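Local coordinates for protein prolyl 4-hydroxylase (PDB 5C5T) that probably hydroxylates prolyl residues of collagen-like chains as a metal-dependent dioxygenase that uses 2-oxoglutarate as cosubstrate, at residues 50-55 / 95-100; 58-63 / 88-93; 137-142 / 204-209; 154-159 / 189-194. One frame throughout, in Å; residues are numbered along the deposited sequence.

Interaction 1: 50-55 / 95-100; sequences CDVLIN and HEVIDK
Val-52 turns CG1 to the far side of its CB from the backbone N (chi1 167°), and His-95 throws its ring the same way (chi1 -159°), so that the methyl meets the ring at its edge: Val-52 CG1 lies 3.3 Å from His-95 CE1, near the ring plane. The contact is a helix-helix packing in which the middle of helix 47-59 meets the first turn of helix 96-109. The short axes run 124° apart in direction and approach to 9.9 Å, and both helices belong to the layer that flanks the six-stranded sheet of the fold.

Beneath the histidine the interface is aliphatic. Val-97 divides its two methyls between Leu-53 and Val-52: CG1 rests 4.1 Å from Leu-53 CB, whereas CG2 turns to Val-52 CG1 at 4.2 Å. Leu-53 continues inward and meets Ile-98 methyl to methyl, CD1 to CD1 at 4.0 Å, the two side chains crossing at about a right angle. Leu-53 also reaches Phe-90 and Leu-161, which ties the helix pair to the core, and nearer the surface a salt bridge from Lys-100 to Glu-49 spans the same two helices.

His-95 is more than a packing partner, for it is the N-cap of the second helix. Its ND1 accepts from Val-97 N at 3.1 Å in a nearly straight bond, the donor lying close to the plane of the imidazole.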
# COMPACT_ATOMS: atom_id res chain seq x y z
N CYS A 50 7.27 12.08 6.12
CA CYS A 50 6.04 11.49 6.63
C CYS A 50 5.16 12.48 7.39
O CYS A 50 3.94 12.53 7.20
CB CYS A 50 6.36 10.27 7.49
SG CYS A 50 7.17 8.87 6.66
N ASP A 51 5.78 13.31 8.22
CA ASP A 51 5.00 14.24 9.03
C ASP A 51 4.37 15.32 8.15
O ASP A 51 3.22 15.70 8.40
CB ASP A 51 5.88 14.90 10.10
CG ASP A 51 6.29 13.94 11.21
OD1 ASP A 51 5.66 12.87 11.44
OD2 ASP A 51 7.28 14.30 11.88
N VAL A 52 5.08 15.78 7.14
CA VAL A 52 4.56 16.79 6.24
C VAL A 52 3.32 16.21 5.53
O VAL A 52 2.30 16.87 5.37
CB VAL A 52 5.65 17.25 5.26
CG1 VAL A 52 5.09 18.05 4.11
CG2 VAL A 52 6.72 18.06 6.02
N LEU A 53 3.39 14.94 5.16
CA LEU A 53 2.28 14.33 4.44
C LEU A 53 1.11 14.11 5.37
O LEU A 53 -0.03 14.41 5.00
CB LEU A 53 2.69 13.01 3.75
CG LEU A 53 1.61 12.31 2.89
CD1 LEU A 53 0.95 13.28 1.92
CD2 LEU A 53 2.16 11.08 2.15
N ILE A 54 1.34 13.63 6.60
CA ILE A 54 0.26 13.52 7.54
C ILE A 54 -0.46 14.85 7.74
O ILE A 54 -1.68 14.90 7.76
CB ILE A 54 0.79 13.02 8.90
CG1 ILE A 54 1.30 11.58 8.78
CG2 ILE A 54 -0.26 13.11 9.98
CD1 ILE A 54 2.21 11.13 9.92
N ASN A 55 0.30 15.92 7.96
CA ASN A 55 -0.33 17.23 8.17
C ASN A 55 -1.15 17.69 6.96
O ASN A 55 -2.22 18.22 7.16
CB ASN A 55 0.74 18.26 8.58
CG ASN A 55 1.29 17.96 9.97
OD1 ASN A 55 0.56 17.46 10.83
ND2 ASN A 55 2.58 18.18 10.15
N HIS A 95 1.07 17.57 -3.95
CA HIS A 95 2.03 17.67 -2.86
C HIS A 95 3.40 17.06 -3.21
O HIS A 95 3.49 16.03 -3.84
CB HIS A 95 1.47 17.01 -1.62
CG HIS A 95 2.12 17.49 -0.38
ND1 HIS A 95 3.40 17.14 -0.03
CD2 HIS A 95 1.70 18.37 0.56
CE1 HIS A 95 3.74 17.76 1.09
NE2 HIS A 95 2.72 18.50 1.47
N GLU A 96 4.47 17.77 -2.84
CA GLU A 96 5.80 17.32 -3.18
C GLU A 96 6.15 15.94 -2.59
O GLU A 96 6.88 15.19 -3.24
CB GLU A 96 6.85 18.36 -2.73
CG GLU A 96 6.89 18.62 -1.24
CD GLU A 96 7.94 17.80 -0.49
OE1 GLU A 96 8.69 17.05 -1.16
OE2 GLU A 96 8.01 17.90 0.75
N VAL A 97 5.59 15.56 -1.45
CA VAL A 97 5.92 14.22 -0.88
C VAL A 97 5.22 13.13 -1.71
O VAL A 97 5.73 12.04 -1.83
CB VAL A 97 5.58 14.09 0.62
CG1 VAL A 97 5.85 12.66 1.14
CG2 VAL A 97 6.39 15.07 1.46
N ILE A 98 4.04 13.43 -2.26
CA ILE A 98 3.42 12.49 -3.22
C ILE A 98 4.25 12.31 -4.46
O ILE A 98 4.46 11.18 -4.95
CB ILE A 98 2.03 12.95 -3.62
CG1 ILE A 98 1.13 13.11 -2.37
CG2 ILE A 98 1.43 11.96 -4.67
CD1 ILE A 98 0.64 11.87 -1.77
N ASP A 99 4.71 13.44 -5.01
CA ASP A 99 5.64 13.41 -6.11
C ASP A 99 6.82 12.50 -5.82
O ASP A 99 7.24 11.75 -6.67
CB ASP A 99 6.16 14.82 -6.43
CG ASP A 99 5.11 15.73 -7.01
OD1 ASP A 99 4.19 15.24 -7.71
OD2 ASP A 99 5.23 16.95 -6.81
N LYS A 100 7.38 12.58 -4.61
CA LYS A 100 8.53 11.73 -4.28
C LYS A 100 8.19 10.24 -4.17
O LYS A 100 8.92 9.40 -4.66
CB LYS A 100 9.16 12.21 -2.97
CG LYS A 100 10.34 11.37 -2.52
CD LYS A 100 11.05 11.99 -1.32
CE LYS A 100 12.32 11.22 -0.97
NZ LYS A 100 13.32 12.11 -0.28

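Interaction 2: 58-63 / 88-93; sequences IKKGLI and TWFMPG
Lys-60 carries this contact with nearly the whole length of its side chain. Its ammonium NZ donates to Trp-89 O at 2.8 Å, reaching the carbonyl at a C=O...N angle of 145° and tilted from its plane. One atom back, CE sits over the centre of the Phe-90 ring, 3.7 Å from the centroid, a CH-pi contact close to the ring normal. NZ lies over the same face at 4.5 Å from that centroid, a cation-pi pair. Two bends, at chi3 (64°) and chi4 (69°), fold the chain across the ring, and CD lies close to the ring's outer carbons.

Thr-88 comes across the lysine at about a right angle, with OG1 3.5 Å from Lys-60 CE, while its CG2 packs 4.4 Å from Leu-62 CD1. Farther out, two elements set the positions. Gly-61 closes helix 47-59 in a Schellman motif, a C-terminal cap with positive phi, which turns the chain so that Leu-62 comes alongside Thr-88. On the other side, strand 86-89 is an outermost strand of the six-stranded sheet; Thr-88 and Phe-90 pair through the backbone with Val-126 and Val-124 of strand 120-129.

Glu-94 forms a salt bridge with Lys-60 NZ and accepts from Met-91 N. A carboxylate, a carbonyl and an aromatic face thus gather round one ammonium, which is consistent with the lysine keeping its positive charge although only partly exposed.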
# COMPACT_ATOMS: atom_id res chain seq x y z
N ILE A 58 -4.42 15.70 7.13
CA ILE A 58 -5.29 16.23 8.19
C ILE A 58 -5.97 17.49 7.67
O ILE A 58 -7.18 17.67 7.88
CB ILE A 58 -4.48 16.47 9.46
CG1 ILE A 58 -4.10 15.13 10.11
CG2 ILE A 58 -5.26 17.32 10.48
CD1 ILE A 58 -3.05 15.28 11.22
N LYS A 59 -5.23 18.36 6.98
CA LYS A 59 -5.83 19.59 6.43
C LYS A 59 -6.93 19.31 5.39
O LYS A 59 -7.81 20.16 5.20
CB LYS A 59 -4.74 20.50 5.85
CG LYS A 59 -3.91 21.20 6.95
CD LYS A 59 -3.23 22.48 6.43
CE LYS A 59 -2.40 23.17 7.51
NZ LYS A 59 -0.98 22.72 7.48
N LYS A 60 -6.91 18.12 4.78
CA LYS A 60 -7.94 17.68 3.84
C LYS A 60 -9.11 16.94 4.50
O LYS A 60 -10.02 16.48 3.80
CB LYS A 60 -7.31 16.79 2.76
CG LYS A 60 -6.42 17.56 1.83
CD LYS A 60 -5.37 16.65 1.17
CE LYS A 60 -5.92 15.56 0.26
NZ LYS A 60 -6.51 16.08 -0.99
N GLY A 61 -9.07 16.80 5.82
CA GLY A 61 -10.17 16.26 6.57
C GLY A 61 -9.98 14.84 7.07
O GLY A 61 -10.97 14.21 7.50
N LEU A 62 -8.75 14.34 7.05
CA LEU A 62 -8.53 12.90 7.36
C LEU A 62 -9.19 12.48 8.66
O LEU A 62 -9.72 11.38 8.74
CB LEU A 62 -7.03 12.55 7.41
CG LEU A 62 -6.64 11.13 7.78
CD1 LEU A 62 -7.14 10.18 6.71
CD2 LEU A 62 -5.11 11.00 7.95
N ILE A 63 -9.15 13.33 9.69
CA ILE A 63 -9.65 12.90 11.00
C ILE A 63 -11.16 13.16 11.13
O ILE A 63 -11.59 14.30 11.22
CB ILE A 63 -8.84 13.55 12.12
CG1 ILE A 63 -7.40 13.04 12.05
CG2 ILE A 63 -9.42 13.19 13.48
CD1 ILE A 63 -6.45 13.70 13.01
N THR A 88 -8.34 9.79 2.66
CA THR A 88 -8.41 10.89 1.72
C THR A 88 -7.53 10.62 0.50
O THR A 88 -6.67 9.72 0.53
CB THR A 88 -8.04 12.23 2.40
OG1 THR A 88 -8.33 13.31 1.52
CG2 THR A 88 -6.57 12.28 2.86
N TRP A 89 -7.82 11.32 -0.59
CA TRP A 89 -7.08 11.18 -1.86
C TRP A 89 -6.35 12.43 -2.29
O TRP A 89 -6.86 13.52 -2.13
CB TRP A 89 -8.02 10.81 -3.01
CG TRP A 89 -8.75 9.51 -2.83
CD1 TRP A 89 -9.99 9.35 -2.29
CD2 TRP A 89 -8.32 8.19 -3.27
NE1 TRP A 89 -10.36 8.02 -2.36
CE2 TRP A 89 -9.34 7.29 -2.93
CE3 TRP A 89 -7.18 7.70 -3.91
CZ2 TRP A 89 -9.25 5.92 -3.19
CZ3 TRP A 89 -7.09 6.32 -4.17
CH2 TRP A 89 -8.12 5.47 -3.83
N PHE A 90 -5.18 12.25 -2.91
CA PHE A 90 -4.37 13.35 -3.43
C PHE A 90 -4.38 13.35 -4.94
O PHE A 90 -4.26 12.28 -5.58
CB PHE A 90 -2.93 13.24 -2.92
CG PHE A 90 -2.75 13.61 -1.48
CD1 PHE A 90 -3.07 12.72 -0.50
CD2 PHE A 90 -2.31 14.86 -1.10
CE1 PHE A 90 -2.97 13.03 0.82
CE2 PHE A 90 -2.16 15.18 0.27
CZ PHE A 90 -2.50 14.25 1.23
N MET A 91 -4.59 14.53 -5.52
CA MET A 91 -4.46 14.74 -6.95
C MET A 91 -3.00 14.63 -7.37
O MET A 91 -2.11 14.86 -6.54
CB MET A 91 -5.02 16.08 -7.37
CG MET A 91 -6.50 16.27 -7.02
SD MET A 91 -7.58 15.14 -7.89
CE MET A 91 -8.03 13.96 -6.66
N PRO A 92 -2.77 14.26 -8.63
CA PRO A 92 -1.42 14.27 -9.20
C PRO A 92 -0.80 15.65 -8.98
O PRO A 92 -1.48 16.66 -9.20
CB PRO A 92 -1.64 13.97 -10.67
CG PRO A 92 -2.95 13.22 -10.73
CD PRO A 92 -3.78 13.81 -9.61
N GLY A 93 0.43 15.71 -8.48
CA GLY A 93 1.10 16.99 -8.30
C GLY A 93 0.61 17.88 -7.17
O GLY A 93 1.08 19.00 -7.01

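Interaction 3: 137-142 / 204-209; sequences HHYDGD and ETLHAG. With ZN (zinc ion), chain D; AKG (2-oxoglutaric acid), chain C.
The carbonyl oxygen of Thr-205 is gripped twice: His-207 ND1 donates to it at 2.8 Å, in the plane of the imidazole and close to the C=O axis, and a water donates to it while accepting from Asp-140 N, bridging the two segments. With ND1 held there, the ring is set with NE2 on the zinc ion, 2.1 Å away. His-138 NE2 binds at 2.1 Å and Asp-140 OD1 at 2.0 Å, completing the two-histidine, one-carboxylate facial triad of 2-oxoglutarate oxygenases, with zinc at the place where the family generally holds iron. The Asp-140 carboxylate stands 88° to the His-207 ring. Its OD2 is engaged by Thr-156 and Trp-223, and His-138 ND1 by Tyr-136 O.

The two histidines sit on paired strands of the smaller sheet of the double-stranded beta-helix, Asp-140 on the loop that follows His-138. They form an antiparallel hydrogen-bonded pair, His-138 N to His-207 O 2.9 Å with the return bond alongside, and each has chi1 near 60°, which swings its imidazole to the metal. 2-Oxoglutarate chelates the zinc through O2 (2.1 Å) and O5 (2.2 Å). Away from the metal, Leu-206 CD1 lies over the Tyr-139 ring, 4.1 Å from its centroid.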
# COMPACT_ATOMS: atom_id res chain seq x y z
N HIS A 137 -9.11 -9.15 5.92
CA HIS A 137 -8.32 -9.66 4.79
C HIS A 137 -9.04 -9.58 3.45
O HIS A 137 -10.22 -9.82 3.31
CB HIS A 137 -7.81 -11.09 5.04
CG HIS A 137 -8.85 -12.11 5.34
ND1 HIS A 137 -9.69 -12.64 4.38
CD2 HIS A 137 -9.15 -12.74 6.50
CE1 HIS A 137 -10.47 -13.55 4.94
NE2 HIS A 137 -10.16 -13.63 6.22
N HIS A 138 -8.26 -9.19 2.45
CA HIS A 138 -8.78 -8.95 1.12
C HIS A 138 -7.62 -9.02 0.12
O HIS A 138 -6.44 -9.11 0.49
CB HIS A 138 -9.44 -7.57 1.07
CG HIS A 138 -8.49 -6.48 1.40
ND1 HIS A 138 -8.10 -6.15 2.68
CD2 HIS A 138 -7.82 -5.65 0.58
CE1 HIS A 138 -7.19 -5.19 2.62
NE2 HIS A 138 -6.99 -4.87 1.35
N TYR A 139 -7.98 -8.97 -1.16
CA TYR A 139 -7.02 -8.67 -2.24
C TYR A 139 -7.20 -7.23 -2.74
O TYR A 139 -8.29 -6.69 -2.69
CB TYR A 139 -7.22 -9.61 -3.42
CG TYR A 139 -7.37 -11.07 -3.02
CD1 TYR A 139 -6.26 -11.83 -2.68
CD2 TYR A 139 -8.61 -11.70 -3.04
CE1 TYR A 139 -6.36 -13.12 -2.38
CE2 TYR A 139 -8.72 -13.04 -2.70
CZ TYR A 139 -7.58 -13.73 -2.37
OH TYR A 139 -7.63 -15.06 -2.04
N ASP A 140 -6.15 -6.63 -3.26
CA ASP A 140 -6.25 -5.24 -3.74
C ASP A 140 -6.74 -5.13 -5.19
O ASP A 140 -6.93 -4.04 -5.69
CB ASP A 140 -4.89 -4.52 -3.58
CG ASP A 140 -4.63 -4.01 -2.15
OD1 ASP A 140 -5.52 -4.16 -1.28
OD2 ASP A 140 -3.53 -3.44 -1.91
N GLY A 141 -7.00 -6.26 -5.82
CA GLY A 141 -7.56 -6.26 -7.15
C GLY A 141 -8.82 -7.09 -7.20
O GLY A 141 -9.25 -7.68 -6.21
N ASP A 142 -9.39 -7.15 -8.40
CA ASP A 142 -10.58 -7.90 -8.72
C ASP A 142 -10.31 -9.40 -8.97
O ASP A 142 -9.53 -9.77 -9.86
CB ASP A 142 -11.22 -7.27 -9.95
CG ASP A 142 -12.24 -6.22 -9.61
OD1 ASP A 142 -12.01 -5.39 -8.69
OD2 ASP A 142 -13.30 -6.24 -10.29
N GLU A 204 -1.66 -15.44 -3.28
CA GLU A 204 -0.64 -15.42 -2.22
C GLU A 204 -0.53 -14.11 -1.42
O GLU A 204 -0.00 -14.09 -0.34
CB GLU A 204 0.73 -15.74 -2.82
CG GLU A 204 0.84 -17.15 -3.39
CD GLU A 204 0.39 -17.30 -4.84
OE1 GLU A 204 -0.17 -16.35 -5.44
OE2 GLU A 204 0.57 -18.42 -5.37
N THR A 205 -0.99 -13.01 -1.97
CA THR A 205 -0.87 -11.72 -1.28
C THR A 205 -2.18 -11.21 -0.76
O THR A 205 -2.33 -10.01 -0.56
CB THR A 205 -0.21 -10.66 -2.19
OG1 THR A 205 -0.94 -10.54 -3.42
CG2 THR A 205 1.20 -11.04 -2.49
N LEU A 206 -3.08 -12.15 -0.44
CA LEU A 206 -4.16 -11.88 0.54
C LEU A 206 -3.54 -11.16 1.73
O LEU A 206 -2.54 -11.58 2.26
CB LEU A 206 -4.82 -13.19 0.98
CG LEU A 206 -5.95 -13.16 2.02
CD1 LEU A 206 -7.17 -12.56 1.36
CD2 LEU A 206 -6.22 -14.58 2.55
N HIS A 207 -4.12 -10.04 2.11
CA HIS A 207 -3.53 -9.29 3.24
C HIS A 207 -4.59 -8.54 4.05
O HIS A 207 -5.74 -8.37 3.60
CB HIS A 207 -2.44 -8.33 2.70
CG HIS A 207 -3.00 -7.29 1.78
ND1 HIS A 207 -3.38 -7.59 0.49
CD2 HIS A 207 -3.34 -6.00 1.99
CE1 HIS A 207 -3.88 -6.50 -0.08
NE2 HIS A 207 -3.91 -5.54 0.83
N ALA A 208 -4.18 -8.09 5.23
CA ALA A 208 -5.06 -7.37 6.15
C ALA A 208 -4.28 -6.36 6.93
O ALA A 208 -3.07 -6.50 7.09
CB ALA A 208 -5.71 -8.35 7.10
N GLY A 209 -4.95 -5.31 7.38
CA GLY A 209 -4.38 -4.47 8.41
C GLY A 209 -5.01 -4.90 9.73
O GLY A 209 -6.21 -4.80 9.90
ZN ZN D . -5.24 -3.92 0.71
C1 AKG C . -5.17 -1.35 1.91
O1 AKG C . -5.41 -0.13 2.18
O2 AKG C . -5.61 -1.84 0.84
C2 AKG C . -4.49 -2.22 2.94
O5 AKG C . -4.54 -3.41 2.78
C3 AKG C . -3.77 -1.57 4.13
C4 AKG C . -3.05 -2.59 4.98
C5 AKG C . -2.67 -2.05 6.33
O3 AKG C . -3.32 -1.09 6.84
O4 AKG C . -1.68 -2.55 6.94
O HOH W 1 -3.66 -8.40 -3.02

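Interaction 4: 154-159 / 189-194; sequences LATLMV and IFFWVA. With AKG (2-oxoglutaric acid), chain C.
Strands 154-159 and 189-192 run antiparallel, Thr-156 with Phe-191 and Met-158 with Ile-189 forming the hydrogen-bonded pairs, each by two N-H...O bonds. At the far end Leu-154 O takes two donors, Val-193 N at 2.8 Å and Ala-194 N at 3.0 Å, both from the same face of the carbonyl and well above its plane.

On the face of Thr-156 and Phe-191, the threonine CB sits over the phenyl ring, 3.7 Å from its centroid and offset toward the rim; chi1 of 56° folds the ring beneath it. Thr-156 OG1, whose polar partner is Asp-140, also meets Val-193 CG2 at 3.3 Å. This is the middle of the six-stranded sheet of the double-stranded beta-helix, and the same side lines the pocket: Met-158 SD lies 3.9 Å from 2-oxoglutarate C4. Along its other edge strand 153-160 bulges, two residues, Leu-154 and Ala-155, standing against the single Ile-224 of strand 217-225, a classic beta bulge.

The opposite face is apolar. Ala-155 CB packs on Phe-190 CZ at 3.6 Å and more loosely on Trp-192 CE3 at 4.2 Å, and Leu-157 CB meets the edge of the Phe-190 ring at CD1, 4.3 Å away. Here Leu-157 touches Thr-105, and Phe-190 touches Leu-109, of helix 96-109.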
# COMPACT_ATOMS: atom_id res chain seq x y z
N LEU A 154 -2.14 -4.00 -10.48
CA LEU A 154 -1.07 -5.01 -10.58
C LEU A 154 -0.18 -5.12 -9.35
O LEU A 154 0.38 -6.19 -9.09
CB LEU A 154 -0.23 -4.73 -11.79
CG LEU A 154 -0.96 -4.66 -13.12
CD1 LEU A 154 0.00 -4.30 -14.19
CD2 LEU A 154 -1.58 -5.96 -13.48
N ALA A 155 -0.05 -4.03 -8.62
CA ALA A 155 0.85 -4.00 -7.49
C ALA A 155 0.49 -2.85 -6.56
O ALA A 155 -0.25 -1.89 -6.94
CB ALA A 155 2.32 -3.90 -7.97
N THR A 156 1.02 -2.93 -5.36
CA THR A 156 0.84 -1.94 -4.31
C THR A 156 2.16 -1.52 -3.69
O THR A 156 2.94 -2.37 -3.34
CB THR A 156 -0.04 -2.49 -3.15
OG1 THR A 156 -1.30 -3.02 -3.64
CG2 THR A 156 -0.31 -1.44 -2.05
N LEU A 157 2.37 -0.20 -3.52
CA LEU A 157 3.47 0.33 -2.72
C LEU A 157 2.81 1.12 -1.58
O LEU A 157 2.13 2.10 -1.79
CB LEU A 157 4.45 1.13 -3.55
CG LEU A 157 5.73 1.44 -2.75
CD1 LEU A 157 7.02 1.40 -3.57
CD2 LEU A 157 5.54 2.75 -2.04
N MET A 158 2.99 0.62 -0.37
CA MET A 158 2.35 1.21 0.81
C MET A 158 3.47 1.73 1.74
O MET A 158 4.45 1.02 2.05
CB MET A 158 1.48 0.21 1.56
CG MET A 158 0.80 0.78 2.81
SD MET A 158 -0.07 -0.43 3.82
CE MET A 158 1.23 -1.59 4.17
N VAL A 159 3.32 2.98 2.17
CA VAL A 159 4.28 3.59 3.11
C VAL A 159 3.65 3.79 4.45
O VAL A 159 2.54 4.34 4.53
CB VAL A 159 4.80 4.96 2.59
CG1 VAL A 159 5.98 5.41 3.46
CG2 VAL A 159 5.16 4.92 1.19
N ILE A 189 6.27 -1.10 2.09
CA ILE A 189 6.08 -2.48 1.70
C ILE A 189 5.54 -2.44 0.29
O ILE A 189 4.50 -1.83 0.04
CB ILE A 189 5.12 -3.28 2.59
CG1 ILE A 189 5.56 -3.33 4.05
CG2 ILE A 189 5.00 -4.68 2.08
CD1 ILE A 189 6.88 -4.07 4.30
N PHE A 190 6.26 -3.07 -0.62
CA PHE A 190 5.79 -3.33 -2.00
C PHE A 190 5.26 -4.77 -2.12
O PHE A 190 5.91 -5.73 -1.68
CB PHE A 190 6.93 -3.11 -3.00
CG PHE A 190 6.57 -3.46 -4.41
CD1 PHE A 190 5.95 -2.54 -5.22
CD2 PHE A 190 6.79 -4.73 -4.90
CE1 PHE A 190 5.61 -2.85 -6.53
CE2 PHE A 190 6.43 -5.07 -6.21
CZ PHE A 190 5.83 -4.13 -7.01
N PHE A 191 4.09 -4.98 -2.74
CA PHE A 191 3.71 -6.34 -3.04
C PHE A 191 2.95 -6.46 -4.34
O PHE A 191 2.20 -5.56 -4.75
CB PHE A 191 2.88 -6.99 -1.88
CG PHE A 191 1.62 -6.23 -1.49
CD1 PHE A 191 1.66 -5.23 -0.53
CD2 PHE A 191 0.35 -6.55 -2.04
CE1 PHE A 191 0.49 -4.58 -0.13
CE2 PHE A 191 -0.79 -5.87 -1.67
CZ PHE A 191 -0.72 -4.90 -0.68
N TRP A 192 3.12 -7.61 -4.97
CA TRP A 192 2.41 -7.90 -6.22
C TRP A 192 0.96 -8.27 -5.96
O TRP A 192 0.65 -8.97 -5.01
CB TRP A 192 3.12 -9.03 -6.99
CG TRP A 192 4.40 -8.60 -7.57
CD1 TRP A 192 5.63 -8.78 -7.03
CD2 TRP A 192 4.59 -7.87 -8.79
NE1 TRP A 192 6.59 -8.21 -7.85
CE2 TRP A 192 5.97 -7.66 -8.94
CE3 TRP A 192 3.72 -7.40 -9.80
CZ2 TRP A 192 6.52 -6.97 -10.05
CZ3 TRP A 192 4.27 -6.73 -10.90
CH2 TRP A 192 5.64 -6.53 -11.01
N VAL A 193 0.07 -7.73 -6.78
CA VAL A 193 -1.38 -7.97 -6.67
C VAL A 193 -1.90 -8.87 -7.80
O VAL A 193 -2.71 -9.78 -7.58
CB VAL A 193 -2.14 -6.61 -6.64
CG1 VAL A 193 -3.70 -6.83 -6.65
CG2 VAL A 193 -1.80 -5.81 -5.40
N ALA A 194 -1.44 -8.62 -9.02
CA ALA A 194 -1.89 -9.40 -10.18
C ALA A 194 -0.79 -9.52 -11.24
O ALA A 194 0.17 -8.76 -11.26
CB ALA A 194 -3.19 -8.77 -10.80
C1 AKG C . -5.17 -1.35 1.91
O1 AKG C . -5.41 -0.13 2.18
O2 AKG C . -5.61 -1.84 0.84
C2 AKG C . -4.49 -2.22 2.94
O5 AKG C . -4.54 -3.41 2.78
C3 AKG C . -3.77 -1.57 4.13
C4 AKG C . -3.05 -2.59 4.98
C5 AKG C . -2.67 -2.05 6.33
O3 AKG C . -3.32 -1.09 6.84
O4 AKG C . -1.68 -2.55 6.94

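Interactions 1 and 2 share helix 47-59 and touch, their centres about 10 Å apart: Phe-90 packs against Leu-53 and Ile-98, joining helix 96-109 to the sheet edge. Along the chain the 58-63 / 88-93 pair falls between the two segments of interaction 1. Interactions 3 and 4 follow later, the 154-159 / 189-194 pairing coming between the two segments of interaction 3, again with centres about 10 Å apart. Both border the 2-oxoglutarate, one at the zinc, the other along its chain. Interactions 2 and 4 reach the same six-stranded sheet, and interaction 3 lies about 25 Å from interaction 1, centre to centre. One group thus belongs to the helical flank, the other to the core around the metal and 2-oxoglutarate.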